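Long-range contacts in thioredoxin-like protein (Bacteroides caccae ATCC 43185, PDB 4YOD), which is of unproven function but carries a thioredoxin-like domain with a CxxC motif, which suggests a role in thiol-disulfide exchange: residues K36-N41 with V61-I66; L142-K147 with E248-D253; H187-T192 with A256-Y261. One frame throughout, in Å; residues are numbered along the deposited sequence.

Contact 1 of 3, residues K36-N41 with V61-I66; sequences KHYWDN and VDYCDI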
loop_
_atom_site.group_PDB
_atom_site.type_symbol
_atom_site.label_atom_id
_atom_site.label_comp_id
_atom_site.label_asym_id
_atom_site.label_seq_id
_atom_site.Cartn_x
_atom_site.Cartn_y
_atom_site.Cartn_z
ATOM N N LYS A 36 19.563 2.887 11.030
ATOM C CA LYS A 36 20.113 1.751 11.754
ATOM C C LYS A 36 20.207 1.943 13.268
ATOM O O LYS A 36 19.942 0.988 13.996
ATOM C CB LYS A 36 21.484 1.376 11.187
ATOM C CG LYS A 36 21.350 0.524 9.914
ATOM C CD LYS A 36 22.678 0.299 9.195
ATOM C CE LYS A 36 22.499 -0.557 7.961
ATOM N NZ LYS A 36 23.794 -0.847 7.288
ATOM N N HIS A 37 20.533 3.161 13.739
ATOM C CA HIS A 37 20.752 3.449 15.154
ATOM C C HIS A 37 19.605 4.223 15.820
ATOM O O HIS A 37 19.703 4.538 17.006
ATOM C CB HIS A 37 22.065 4.244 15.306
ATOM C CG HIS A 37 23.261 3.476 14.838
ATOM N ND1 HIS A 37 24.099 2.836 15.735
ATOM C CD2 HIS A 37 23.688 3.220 13.579
ATOM C CE1 HIS A 37 25.013 2.221 14.994
ATOM N NE2 HIS A 37 24.802 2.418 13.691
ATOM N N TYR A 38 18.505 4.460 15.093
ATOM C CA TYR A 38 17.349 5.259 15.529
ATOM C C TYR A 38 16.856 4.936 16.929
ATOM O O TYR A 38 16.583 5.873 17.682
ATOM C CB TYR A 38 16.172 5.105 14.535
ATOM C CG TYR A 38 15.076 6.129 14.743
ATOM C CD1 TYR A 38 15.181 7.408 14.203
ATOM C CD2 TYR A 38 13.976 5.849 15.551
ATOM C CE1 TYR A 38 14.200 8.373 14.432
ATOM C CE2 TYR A 38 12.984 6.800 15.778
ATOM C CZ TYR A 38 13.104 8.063 15.218
ATOM O OH TYR A 38 12.145 9.013 15.444
ATOM N N TRP A 39 16.721 3.631 17.259
ATOM C CA TRP A 39 16.151 3.148 18.512
ATOM C C TRP A 39 17.182 2.704 19.551
ATOM O O TRP A 39 16.792 2.134 20.568
ATOM C CB TRP A 39 15.205 1.961 18.197
ATOM C CG TRP A 39 14.049 2.337 17.309
ATOM C CD1 TRP A 39 13.946 2.125 15.967
ATOM C CD2 TRP A 39 12.863 3.055 17.693
ATOM N NE1 TRP A 39 12.740 2.599 15.501
ATOM C CE2 TRP A 39 12.062 3.191 16.536
ATOM C CE3 TRP A 39 12.380 3.562 18.918
ATOM C CZ2 TRP A 39 10.805 3.814 16.558
ATOM C CZ3 TRP A 39 11.136 4.188 18.939
ATOM C CH2 TRP A 39 10.369 4.320 17.768
ATOM N N ASP A 40 18.475 2.959 19.310
ATOM C CA ASP A 40 19.578 2.554 20.186
ATOM C C ASP A 40 19.444 3.010 21.653
ATOM O O ASP A 40 19.891 2.285 22.539
ATOM C CB ASP A 40 20.906 3.102 19.636
ATOM C CG ASP A 40 21.542 2.302 18.509
ATOM O OD1 ASP A 40 20.851 1.432 17.928
ATOM O OD2 ASP A 40 22.739 2.541 18.214
ATOM N N ASN A 41 18.847 4.193 21.908
ATOM C CA ASN A 41 18.741 4.748 23.263
ATOM C C ASN A 41 17.381 4.501 23.906
ATOM O O ASN A 41 17.060 5.100 24.930
ATOM C CB ASN A 41 19.069 6.238 23.242
ATOM C CG ASN A 41 20.496 6.490 22.840
ATOM O OD1 ASN A 41 21.357 5.602 22.894
ATOM N ND2 ASN A 41 20.776 7.685 22.404
ATOM N N VAL A 61 6.386 7.933 14.188
ATOM C CA VAL A 61 6.019 8.711 12.991
ATOM C C VAL A 61 7.306 9.218 12.277
ATOM O O VAL A 61 7.433 9.052 11.058
ATOM C CB VAL A 61 5.047 9.868 13.377
ATOM C CG1 VAL A 61 4.927 10.943 12.285
ATOM C CG2 VAL A 61 3.686 9.320 13.738
ATOM N N ASP A 62 8.239 9.824 13.042
ATOM C CA ASP A 62 9.521 10.324 12.528
ATOM C C ASP A 62 10.394 9.179 11.960
ATOM O O ASP A 62 11.058 9.378 10.951
ATOM C CB ASP A 62 10.275 11.106 13.593
ATOM C CG ASP A 62 9.629 12.451 13.898
ATOM O OD1 ASP A 62 8.916 12.986 13.013
ATOM O OD2 ASP A 62 9.819 12.955 15.025
ATOM N N TYR A 63 10.335 7.986 12.564
ATOM C CA TYR A 63 11.038 6.799 12.070
ATOM C C TYR A 63 10.495 6.384 10.698
ATOM O O TYR A 63 11.279 6.169 9.776
ATOM C CB TYR A 63 10.876 5.636 13.063
ATOM C CG TYR A 63 11.600 4.362 12.683
ATOM C CD1 TYR A 63 12.994 4.327 12.587
ATOM C CD2 TYR A 63 10.907 3.160 12.542
ATOM C CE1 TYR A 63 13.666 3.147 12.262
ATOM C CE2 TYR A 63 11.578 1.957 12.311
ATOM C CZ TYR A 63 12.957 1.956 12.169
ATOM O OH TYR A 63 13.606 0.767 11.918
ATOM N N CYS A 64 9.157 6.301 10.546
ATOM C CA CYS A 64 8.558 5.931 9.253
ATOM C C CYS A 64 8.993 6.921 8.143
ATOM O O CYS A 64 9.191 6.491 7.007
ATOM C CB CYS A 64 7.037 5.838 9.357
ATOM S SG CYS A 64 6.451 4.553 10.498
ATOM N N ASP A 65 9.171 8.218 8.479
ATOM C CA ASP A 65 9.598 9.249 7.528
ATOM C C ASP A 65 11.055 9.039 7.050
ATOM O O ASP A 65 11.325 9.132 5.848
ATOM C CB ASP A 65 9.448 10.657 8.146
ATOM C CG ASP A 65 8.091 11.313 7.939
ATOM O OD1 ASP A 65 7.440 11.027 6.904
ATOM O OD2 ASP A 65 7.705 12.162 8.778
ATOM N N ILE A 66 11.998 8.765 7.985
ATOM C CA ILE A 66 13.419 8.587 7.622
ATOM C C ILE A 66 13.662 7.269 6.855
ATOM O O ILE A 66 14.636 7.182 6.108
ATOM C CB ILE A 66 14.406 8.755 8.804
ATOM C CG1 ILE A 66 14.207 7.690 9.897
ATOM C CG2 ILE A 66 14.348 10.185 9.366
ATOM C CD1 ILE A 66 15.426 7.346 10.647
HETATM O O HOH W 1 12.584 11.769 16.067
#

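Contact 2 of 3, residues L142-K147 with E248-D253; sequences LELAQK and EKQLYD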
loop_
_atom_site.group_PDB
_atom_site.type_symbol
_atom_site.label_atom_id
_atom_site.label_comp_id
_atom_site.label_asym_id
_atom_site.label_seq_id
_atom_site.Cartn_x
_atom_site.Cartn_y
_atom_site.Cartn_z
ATOM N N LEU A 142 -0.352 -10.985 5.633
ATOM C CA LEU A 142 0.907 -11.276 4.920
ATOM C C LEU A 142 0.620 -12.045 3.619
ATOM O O LEU A 142 1.150 -11.661 2.571
ATOM C CB LEU A 142 1.908 -12.024 5.826
ATOM C CG LEU A 142 3.339 -12.275 5.265
ATOM C CD1 LEU A 142 4.019 -10.970 4.777
ATOM C CD2 LEU A 142 4.198 -12.989 6.284
ATOM N N GLU A 143 -0.295 -13.034 3.667
ATOM C CA GLU A 143 -0.712 -13.788 2.469
ATOM C C GLU A 143 -1.380 -12.863 1.438
ATOM O O GLU A 143 -1.079 -12.931 0.240
ATOM C CB GLU A 143 -1.697 -14.905 2.855
ATOM C CG GLU A 143 -1.035 -16.201 3.251
ATOM C CD GLU A 143 -1.859 -17.395 2.805
ATOM O OE1 GLU A 143 -1.832 -17.721 1.594
ATOM O OE2 GLU A 143 -2.578 -17.970 3.654
ATOM N N LEU A 144 -2.301 -12.010 1.904
ATOM C CA LEU A 144 -3.005 -11.079 1.026
ATOM C C LEU A 144 -2.040 -10.001 0.451
ATOM O O LEU A 144 -2.180 -9.657 -0.722
ATOM C CB LEU A 144 -4.185 -10.437 1.762
ATOM C CG LEU A 144 -4.995 -9.372 1.013
ATOM C CD1 LEU A 144 -5.613 -9.941 -0.312
ATOM C CD2 LEU A 144 -6.073 -8.802 1.919
ATOM N N ALA A 145 -1.042 -9.531 1.240
ATOM C CA ALA A 145 -0.062 -8.526 0.792
ATOM C C ALA A 145 0.864 -9.063 -0.337
ATOM O O ALA A 145 1.408 -8.276 -1.102
ATOM C CB ALA A 145 0.761 -8.036 1.965
ATOM N N GLN A 146 0.976 -10.395 -0.477
ATOM C CA GLN A 146 1.731 -11.040 -1.547
ATOM C C GLN A 146 0.987 -10.953 -2.864
ATOM O O GLN A 146 1.605 -10.989 -3.934
ATOM C CB GLN A 146 1.995 -12.536 -1.223
ATOM C CG GLN A 146 2.839 -12.822 0.017
ATOM C CD GLN A 146 4.097 -12.008 0.185
ATOM O OE1 GLN A 146 4.828 -11.681 -0.765
ATOM N NE2 GLN A 146 4.411 -11.726 1.425
ATOM N N LYS A 147 -0.354 -10.910 -2.798
ATOM C CA LYS A 147 -1.192 -10.829 -4.000
ATOM C C LYS A 147 -1.071 -9.449 -4.614
ATOM O O LYS A 147 -1.274 -8.459 -3.911
ATOM C CB LYS A 147 -2.654 -11.123 -3.642
ATOM C CG LYS A 147 -2.870 -12.516 -3.036
ATOM C CD LYS A 147 -4.335 -12.862 -2.987
ATOM C CE LYS A 147 -4.570 -14.126 -2.182
ATOM N NZ LYS A 147 -6.022 -14.424 -2.068
ATOM N N GLU A 248 -15.096 -12.671 -3.128
ATOM C CA GLU A 248 -15.219 -13.997 -2.491
ATOM C C GLU A 248 -13.875 -14.687 -2.274
ATOM O O GLU A 248 -13.659 -15.248 -1.206
ATOM C CB GLU A 248 -16.132 -14.916 -3.305
ATOM C CG GLU A 248 -17.601 -14.764 -2.966
ATOM C CD GLU A 248 -18.487 -15.837 -3.567
ATOM O OE1 GLU A 248 -18.896 -15.678 -4.740
ATOM O OE2 GLU A 248 -18.769 -16.841 -2.871
ATOM N N LYS A 249 -12.978 -14.644 -3.265
ATOM C CA LYS A 249 -11.675 -15.311 -3.152
ATOM C C LYS A 249 -10.567 -14.356 -2.678
ATOM O O LYS A 249 -9.419 -14.777 -2.563
ATOM C CB LYS A 249 -11.284 -15.968 -4.487
ATOM C CG LYS A 249 -12.261 -17.049 -4.999
ATOM C CD LYS A 249 -11.817 -18.476 -4.677
ATOM C CE LYS A 249 -10.758 -19.026 -5.613
ATOM N NZ LYS A 249 -10.369 -20.414 -5.243
ATOM N N GLN A 250 -10.890 -13.081 -2.410
ATOM C CA GLN A 250 -9.902 -12.064 -1.988
ATOM C C GLN A 250 -8.716 -12.017 -2.970
ATOM O O GLN A 250 -7.563 -12.081 -2.546
ATOM C CB GLN A 250 -9.399 -12.325 -0.546
ATOM C CG GLN A 250 -10.460 -12.173 0.527
ATOM C CD GLN A 250 -9.873 -12.492 1.876
ATOM O OE1 GLN A 250 -9.220 -11.656 2.507
ATOM N NE2 GLN A 250 -10.060 -13.726 2.324
ATOM N N LEU A 251 -9.010 -11.972 -4.286
ATOM C CA LEU A 251 -7.997 -11.890 -5.356
ATOM C C LEU A 251 -7.274 -10.564 -5.281
ATOM O O LEU A 251 -6.107 -10.460 -5.671
ATOM C CB LEU A 251 -8.642 -12.041 -6.754
ATOM C CG LEU A 251 -9.433 -13.341 -7.036
ATOM C CD1 LEU A 251 -9.921 -13.378 -8.488
ATOM C CD2 LEU A 251 -8.621 -14.591 -6.674
ATOM N N TYR A 252 -8.009 -9.526 -4.850
ATOM C CA TYR A 252 -7.489 -8.186 -4.639
ATOM C C TYR A 252 -7.882 -7.724 -3.244
ATOM O O TYR A 252 -8.978 -8.064 -2.780
ATOM C CB TYR A 252 -8.008 -7.201 -5.712
ATOM C CG TYR A 252 -7.330 -7.384 -7.050
ATOM C CD1 TYR A 252 -7.683 -8.440 -7.897
ATOM C CD2 TYR A 252 -6.269 -6.567 -7.432
ATOM C CE1 TYR A 252 -7.028 -8.641 -9.112
ATOM C CE2 TYR A 252 -5.611 -6.757 -8.653
ATOM C CZ TYR A 252 -5.976 -7.813 -9.473
ATOM O OH TYR A 252 -5.312 -8.028 -10.654
ATOM N N ASP A 253 -7.012 -6.926 -2.603
ATOM C CA ASP A 253 -7.278 -6.350 -1.279
ATOM C C ASP A 253 -8.239 -5.187 -1.482
ATOM O O ASP A 253 -7.913 -4.214 -2.166
ATOM C CB ASP A 253 -5.973 -5.911 -0.564
ATOM C CG ASP A 253 -6.149 -5.344 0.848
ATOM O OD1 ASP A 253 -7.323 -5.152 1.283
ATOM O OD2 ASP A 253 -5.126 -5.114 1.523
#

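Contact 3 of 3, residues H187-T192 with A256-Y261; sequences HACTET and AIPTLY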
loop_
_atom_site.group_PDB
_atom_site.type_symbol
_atom_site.label_atom_id
_atom_site.label_comp_id
_atom_site.label_asym_id
_atom_site.label_seq_id
_atom_site.Cartn_x
_atom_site.Cartn_y
_atom_site.Cartn_z
ATOM N N HIS A 187 -18.234 9.313 -3.159
ATOM C CA HIS A 187 -17.686 10.641 -3.469
ATOM C C HIS A 187 -16.189 10.579 -3.800
ATOM O O HIS A 187 -15.749 11.284 -4.716
ATOM C CB HIS A 187 -17.932 11.642 -2.327
ATOM C CG HIS A 187 -17.419 13.016 -2.634
ATOM N ND1 HIS A 187 -18.099 13.867 -3.491
ATOM C CD2 HIS A 187 -16.282 13.625 -2.223
ATOM C CE1 HIS A 187 -17.362 14.965 -3.564
ATOM N NE2 HIS A 187 -16.261 14.867 -2.817
ATOM N N ALA A 188 -15.419 9.736 -3.072
ATOM C CA ALA A 188 -13.986 9.547 -3.312
ATOM C C ALA A 188 -13.738 8.911 -4.700
ATOM O O ALA A 188 -12.705 9.194 -5.315
ATOM C CB ALA A 188 -13.366 8.696 -2.217
ATOM N N CYS A 189 -14.699 8.087 -5.195
ATOM C CA CYS A 189 -14.651 7.451 -6.518
ATOM C C CYS A 189 -14.867 8.515 -7.611
ATOM O O CYS A 189 -14.184 8.471 -8.629
ATOM C CB CYS A 189 -15.665 6.313 -6.636
ATOM S SG CYS A 189 -15.085 4.717 -5.985
ATOM N N THR A 190 -15.790 9.481 -7.383
ATOM C CA THR A 190 -16.073 10.582 -8.323
ATOM C C THR A 190 -14.840 11.493 -8.440
ATOM O O THR A 190 -14.496 11.914 -9.541
ATOM C CB THR A 190 -17.324 11.394 -7.893
ATOM O OG1 THR A 190 -18.381 10.511 -7.524
ATOM C CG2 THR A 190 -17.813 12.325 -8.986
ATOM N N GLU A 191 -14.188 11.784 -7.293
ATOM C CA GLU A 191 -12.976 12.599 -7.172
ATOM C C GLU A 191 -11.822 11.959 -7.988
ATOM O O GLU A 191 -11.109 12.663 -8.710
ATOM C CB GLU A 191 -12.605 12.706 -5.683
ATOM C CG GLU A 191 -11.674 13.848 -5.322
ATOM C CD GLU A 191 -11.545 14.051 -3.825
ATOM O OE1 GLU A 191 -10.861 13.232 -3.167
ATOM O OE2 GLU A 191 -12.151 15.016 -3.304
ATOM N N THR A 192 -11.689 10.620 -7.904
ATOM C CA THR A 192 -10.685 9.837 -8.622
ATOM C C THR A 192 -10.973 9.844 -10.142
ATOM O O THR A 192 -10.025 10.000 -10.910
ATOM C CB THR A 192 -10.591 8.418 -8.032
ATOM O OG1 THR A 192 -10.101 8.537 -6.699
ATOM C CG2 THR A 192 -9.656 7.507 -8.817
ATOM N N ALA A 256 -9.589 -0.579 0.786
ATOM C CA ALA A 256 -9.652 0.797 0.299
ATOM C C ALA A 256 -10.273 0.834 -1.087
ATOM O O ALA A 256 -9.689 0.313 -2.039
ATOM C CB ALA A 256 -8.254 1.410 0.258
ATOM N N ILE A 257 -11.467 1.423 -1.197
ATOM C CA ILE A 257 -12.142 1.616 -2.480
ATOM C C ILE A 257 -12.488 3.109 -2.520
ATOM O O ILE A 257 -13.076 3.616 -1.565
ATOM C CB ILE A 257 -13.334 0.653 -2.752
ATOM C CG1 ILE A 257 -12.821 -0.803 -2.960
ATOM C CG2 ILE A 257 -14.147 1.117 -3.975
ATOM C CD1 ILE A 257 -13.925 -1.901 -2.994
ATOM N N PRO A 258 -11.999 3.871 -3.520
ATOM C CA PRO A 258 -11.310 3.419 -4.735
ATOM C C PRO A 258 -9.858 3.017 -4.511
ATOM O O PRO A 258 -9.223 3.413 -3.527
ATOM C CB PRO A 258 -11.390 4.654 -5.654
ATOM C CG PRO A 258 -11.427 5.820 -4.698
ATOM C CD PRO A 258 -12.281 5.326 -3.563
ATOM N N THR A 259 -9.347 2.191 -5.420
ATOM C CA THR A 259 -7.939 1.828 -5.396
ATOM C C THR A 259 -7.456 1.732 -6.843
ATOM O O THR A 259 -8.213 1.344 -7.733
ATOM C CB THR A 259 -7.611 0.626 -4.504
ATOM O OG1 THR A 259 -6.233 0.712 -4.202
ATOM C CG2 THR A 259 -7.926 -0.719 -5.131
ATOM N N LEU A 260 -6.214 2.155 -7.074
ATOM C CA LEU A 260 -5.640 2.171 -8.416
ATOM C C LEU A 260 -4.389 1.343 -8.491
ATOM O O LEU A 260 -3.586 1.385 -7.572
ATOM C CB LEU A 260 -5.302 3.614 -8.849
ATOM C CG LEU A 260 -6.448 4.621 -8.913
ATOM C CD1 LEU A 260 -5.910 6.045 -9.049
ATOM C CD2 LEU A 260 -7.390 4.303 -10.049
ATOM N N TYR A 261 -4.244 0.598 -9.596
ATOM C CA TYR A 261 -3.048 -0.181 -9.919
ATOM C C TYR A 261 -2.536 0.235 -11.275
ATOM O O TYR A 261 -3.334 0.506 -12.166
ATOM C CB TYR A 261 -3.353 -1.690 -9.972
ATOM C CG TYR A 261 -3.478 -2.362 -8.627
ATOM C CD1 TYR A 261 -4.652 -2.269 -7.886
ATOM C CD2 TYR A 261 -2.465 -3.183 -8.142
ATOM C CE1 TYR A 261 -4.798 -2.937 -6.668
ATOM C CE2 TYR A 261 -2.592 -3.838 -6.912
ATOM C CZ TYR A 261 -3.769 -3.724 -6.192
ATOM O OH TYR A 261 -3.888 -4.320 -4.965
#

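Contact 1 of 3, residues K36-N41 with V61-I66
Tyr38 and Tyr63 meet because each sends its ring away from its own backbone N, with chi1 at -167° and -178°, into the space between the two segments. Trp39 turns the other way, CG beside the backbone N, and this lays its indole next to Tyr63. Tyr38, Trp39 and Tyr63 form an aromatic cluster, and no hydrogen bond joins the segments directly. The five-membered ring of Trp39 points its edge at the face of Tyr63 in a T-shaped pair, with planes 73° apart. Trp39 NE1 leads, 3.2 Å above the Tyr63 ring plane and over its centre. The Tyr38 and Tyr63 rings meet obliquely, Tyr38 CD2 lying 3.5 Å from Tyr63 CD1. Tyr63 CB covers a face of Tyr38 in a CH-pi contact, 4.0 Å from the ring centroid. Further along helix 53-66, Ile66 brings CD1 to within 3.6 Å of Tyr38 CD1.

The phenol ends are tied to neighbours. Tyr38 OH is hydrogen-bonded to the backbone O of Ala59. It also accepts a hydrogen bond from a water 2.9 Å from OH, and that water donates a second one to Asp62 OD2. Tyr63 OH pairs with Thr82 OG1 on helix 72-85. With an alanine at Tyr38, Tyr63 and Ile66 would probably face a gap, and the Ala59 carbonyl and the bridging water would lose the phenol. In the type I turn from His37 to Asp40, His37 ND1 donates to Asp40 OD2 over 2.8 Å. Ring packing therefore carries the junction between this turn and helix 53-66, while both tyrosine hydroxyls have hydrogen-bond partners outside the two segments.

Contact 2 of 3, residues L142-K147 with E248-D253
Lys147 reaches across to the turn after helix 245-249, where it meets Gln250. Lys147 CB lies 4.1 Å from Leu251 O. Beyond CG the chain is extended. Lys147 CD passes 3.4 Å from Gln250 O, and CE stays close to the same oxygen. At the tip, Lys147 NZ donates a hydrogen bond of 2.8 Å to Gln250 O. The ammonium approaches from above the carbonyl plane, 52° out of it. Lys249 O is also near Lys147 NZ, but the angle is too poor for a bond.

Leu144, one turn back on helix 132-146, adds the apolar part. Leu144 CD2 rests 3.6 Å from Asp253 CG, and the two side chains cross at about a right angle. Leu144 CD1 lies 3.7 Å from Gln250 O. The Asp253 carboxylate has its own partner in Lys255, through a salt bridge from OD2 to NZ.

Gln250 has positive phi and is the first residue to leave the helix. The lysine thus holds the carbonyl of the positive-phi residue that follows the helix. The contact is a surface interface between the last helix of the helical part and a loop of the thioredoxin-like fold.

Contact 3 of 3, residues H187-T192 with A256-Y261
The cis-proline loop of the thioredoxin fold packs here on the helix that begins within the CxxC pattern, as Pro258 meets Cys189. Cys186 and Cys189 make up that pattern, at the start of helix 187-197. The peptide bond before Pro258 is cis, as is usual at this place in thioredoxin-fold proteins.

Three residues of the helix pack on the proline ring. Cys189 SG lies 3.7 Å from Pro258 CB and nearly as close to CD. Its chi1 of -84° sets the sulfur beside the backbone N, from where it reaches the ring. Ala188 CB approaches Pro258 CD at 3.8 Å. Thr192 OG1 comes 3.6 Å from Pro258 CG, the two side chains crossing at a slant. Cys189 SG also has a looser contact with Ile257 CG2, at 4.2 Å.

Thr192 does two jobs. Its OG1 donates a hydrogen bond of 3.0 Å to Ala188 O, one turn back. The same carbonyl takes the backbone N of Thr192, and the two donors come from opposite faces of its plane. This bond helps hold the hydroxyl beside Pro258 CG. The methyl Thr192 CG2, anti to the backbone N, meets Leu260 CD1 tip to tip at 4.0 Å. Cys186 and Cys189 appear to be unlinked thiols in this structure. The placing of Cys189 against the cis-proline is consistent with a redox site of thioredoxin type, though activity is not established.

Around the contact, Phe180 of strand 176-181 touches Thr192, Pro258 and Leu260. On helix 276-286, Thr276 touches Thr192 and Leu260, and Ile279 also touches Leu260. Strand 259-263 runs antiparallel beside strand 176-181, with Thr259 bonded through its backbone to Ile181. Helix 187-197 thus packs on the central sheet, next to helix 276-286.

How the contacts relate
The contacts run from the helical N-terminal part into the thioredoxin-like domain. Contact 1 closes first along the chain and lies wholly among the N-terminal helices. Its centre is 30 Å from that of contact 2 and 32 Å from that of contact 3, across the centre of the chain. Contact 2 ties helix 132-146 to the loop after helix 245-249, so it joins the two parts. Contact 3 lies within the thioredoxin-like domain. Contacts 2 and 3 alternate along the chain, with centres 19 Å apart. They touch where the rings of Tyr252 and Tyr261 meet edge-to-face. The joint between the two parts thus reaches strand 259-263, which follows the cis-proline loop, through this ring pair.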